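Local coordinates for geranyltranstransferase (Enterococcus faecalis, PDB 3P8L), which probably makes farnesyl diphosphate by joining isopentenyl diphosphate to geranyl diphosphate, with magnesium as cofactor, at residues 15-20 / 72-77. Numbering follows the deposited sequence.
Sequences QQHLPL and QDYQVA
H17 meets Y74 through a short hydrogen bond, ND1 of H17 lying 2.6 Å from OH of Y74, with an angle of 149°; either atom could give the proton. The hydroxyl comes in at the edge of the imidazole, in its plane, and ND1 in turn sits in the plane of the phenol, so the two rings meet rim to rim, nearly parallel, their centroids 6.0 Å from each other. The first torsion sets the H17 ring beside its backbone N, and the second (chi2 -78°) turns the ND1 edge to the hydroxyl. CG of Q16 lies over one face of the imidazole, toward its rim, while the ring of F13, one turn earlier, also meets it.

Further on, L20 closes over Y74. Its CB stands over one face of the phenol in a CH-pi contact, 4.0 Å from the ring centroid. From there the side chain runs out toward the hydroxyl end, bringing CD1 of L20 to 3.5 Å from CZ of Y74. The tyrosine is thus gripped at its polar end by H17 and along a face by L20. Between them the helix kinks at P19 and L20: the proline nitrogen has no hydrogen to give the preceding turn, and N of L20 bonds to O of H17 instead.

Y74 carries the whole contact from its side, bridging the start of helix 71-92 to the first turns of helix 13-31 in this mainly helical isoprenoid synthase fold. It also reaches V21 and V24 farther along helix 13-31, and shares with H17 the neighbours L59, on helix 53-64, and M69, in the loop leading into helix 71-92.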
loop_
_atom_site.group_PDB
_atom_site.type_symbol
_atom_site.label_atom_id
_atom_site.label_comp_id
_atom_site.label_asym_id
_atom_site.label_seq_id
_atom_site.Cartn_x
_atom_site.Cartn_y
_atom_site.Cartn_z
ATOM N N GLN A 15 21.811 6.327 -17.039
ATOM C CA GLN A 15 21.605 7.781 -17.045
ATOM C C GLN A 15 20.652 8.275 -18.140
ATOM O O GLN A 15 20.122 9.377 -18.063
ATOM C CB GLN A 15 22.909 8.608 -16.908
ATOM C CG GLN A 15 24.186 8.063 -17.466
ATOM C CD GLN A 15 24.809 6.907 -16.701
ATOM O OE1 GLN A 15 24.871 5.802 -17.218
ATOM N NE2 GLN A 15 25.286 7.156 -15.499
ATOM N N GLN A 16 20.423 7.439 -19.147
ATOM C CA GLN A 16 19.406 7.724 -20.163
ATOM C C GLN A 16 17.999 7.490 -19.607
ATOM O O GLN A 16 17.056 8.243 -19.875
ATOM C CB GLN A 16 19.653 6.854 -21.409
ATOM C CG GLN A 16 18.570 6.985 -22.480
ATOM C CD GLN A 16 18.987 6.472 -23.848
ATOM O OE1 GLN A 16 20.140 6.114 -24.062
ATOM N NE2 GLN A 16 18.048 6.475 -24.791
ATOM N N HIS A 17 17.855 6.452 -18.801
ATOM C CA HIS A 17 16.506 6.014 -18.430
ATOM C C HIS A 17 16.049 6.326 -17.003
ATOM O O HIS A 17 14.893 6.693 -16.810
ATOM C CB HIS A 17 16.334 4.534 -18.760
ATOM C CG HIS A 17 16.423 4.250 -20.223
ATOM N ND1 HIS A 17 15.384 4.504 -21.095
ATOM C CD2 HIS A 17 17.430 3.740 -20.973
ATOM C CE1 HIS A 17 15.749 4.172 -22.322
ATOM N NE2 HIS A 17 16.984 3.703 -22.275
ATOM N N LEU A 18 16.948 6.202 -16.026
ATOM C CA LEU A 18 16.597 6.531 -14.628
ATOM C C LEU A 18 15.982 7.918 -14.372
ATOM O O LEU A 18 15.034 7.995 -13.608
ATOM C CB LEU A 18 17.741 6.247 -13.638
ATOM C CG LEU A 18 18.064 4.766 -13.443
ATOM C CD1 LEU A 18 19.229 4.646 -12.467
ATOM C CD2 LEU A 18 16.808 3.980 -12.971
ATOM N N PRO A 19 16.486 9.001 -15.024
ATOM C CA PRO A 19 15.772 10.289 -14.882
ATOM C C PRO A 19 14.293 10.304 -15.292
ATOM O O PRO A 19 13.503 11.109 -14.760
ATOM C CB PRO A 19 16.554 11.223 -15.789
ATOM C CG PRO A 19 17.944 10.692 -15.725
ATOM C CD PRO A 19 17.817 9.199 -15.638
ATOM N N LEU A 20 13.906 9.423 -16.205
ATOM C CA LEU A 20 12.503 9.355 -16.594
ATOM C C LEU A 20 11.682 8.640 -15.512
ATOM O O LEU A 20 10.495 8.920 -15.338
ATOM C CB LEU A 20 12.349 8.638 -17.946
ATOM C CG LEU A 20 13.268 9.188 -19.053
ATOM C CD1 LEU A 20 13.099 8.446 -20.350
ATOM C CD2 LEU A 20 12.925 10.606 -19.272
ATOM N N GLN A 72 4.547 2.891 -19.763
ATOM C CA GLN A 72 4.191 1.889 -18.745
ATOM C C GLN A 72 5.371 1.182 -18.098
ATOM O O GLN A 72 5.264 0.736 -16.947
ATOM C CB GLN A 72 3.210 0.838 -19.278
ATOM C CG GLN A 72 3.727 0.003 -20.447
ATOM C CD GLN A 72 3.276 0.546 -21.788
ATOM O OE1 GLN A 72 3.335 1.756 -22.048
ATOM N NE2 GLN A 72 2.808 -0.348 -22.651
ATOM N N ASP A 73 6.484 1.075 -18.825
ATOM C CA ASP A 73 7.720 0.516 -18.271
ATOM C C ASP A 73 8.264 1.445 -17.191
ATOM O O ASP A 73 8.635 0.977 -16.119
ATOM C CB ASP A 73 8.792 0.274 -19.337
ATOM C CG ASP A 73 8.275 -0.563 -20.517
ATOM O OD1 ASP A 73 8.716 -0.325 -21.656
ATOM O OD2 ASP A 73 7.426 -1.444 -20.302
ATOM N N TYR A 74 8.286 2.744 -17.482
ATOM C CA TYR A 74 8.712 3.753 -16.520
ATOM C C TYR A 74 7.760 3.858 -15.344
ATOM O O TYR A 74 8.211 4.078 -14.222
ATOM C CB TYR A 74 8.892 5.128 -17.167
ATOM C CG TYR A 74 9.948 5.147 -18.258
ATOM C CD1 TYR A 74 11.296 4.997 -17.950
ATOM C CD2 TYR A 74 9.589 5.312 -19.605
ATOM C CE1 TYR A 74 12.275 5.003 -18.950
ATOM C CE2 TYR A 74 10.555 5.313 -20.619
ATOM C CZ TYR A 74 11.890 5.155 -20.277
ATOM O OH TYR A 74 12.846 5.178 -21.245
ATOM N N GLN A 75 6.462 3.702 -15.609
ATOM C CA GLN A 75 5.437 3.694 -14.579
ATOM C C GLN A 75 5.598 2.534 -13.606
ATOM O O GLN A 75 5.532 2.751 -12.388
ATOM C CB GLN A 75 4.029 3.742 -15.188
ATOM C CG GLN A 75 3.732 5.114 -15.794
ATOM C CD GLN A 75 2.425 5.172 -16.549
ATOM O OE1 GLN A 75 2.031 4.210 -17.201
ATOM N NE2 GLN A 75 1.743 6.305 -16.458
ATOM N N VAL A 76 5.819 1.322 -14.133
ATOM C CA VAL A 76 6.091 0.143 -13.307
ATOM C C VAL A 76 7.376 0.317 -12.488
ATOM O O VAL A 76 7.405 -0.031 -11.305
ATOM C CB VAL A 76 6.138 -1.176 -14.142
ATOM C CG1 VAL A 76 6.582 -2.390 -13.300
ATOM C CG2 VAL A 76 4.755 -1.487 -14.733
ATOM N N ALA A 77 8.428 0.846 -13.129
ATOM C CA ALA A 77 9.705 1.088 -12.478
ATOM C C ALA A 77 9.530 2.085 -11.312
ATOM O O ALA A 77 10.069 1.872 -10.243
ATOM C CB ALA A 77 10.771 1.588 -13.482
#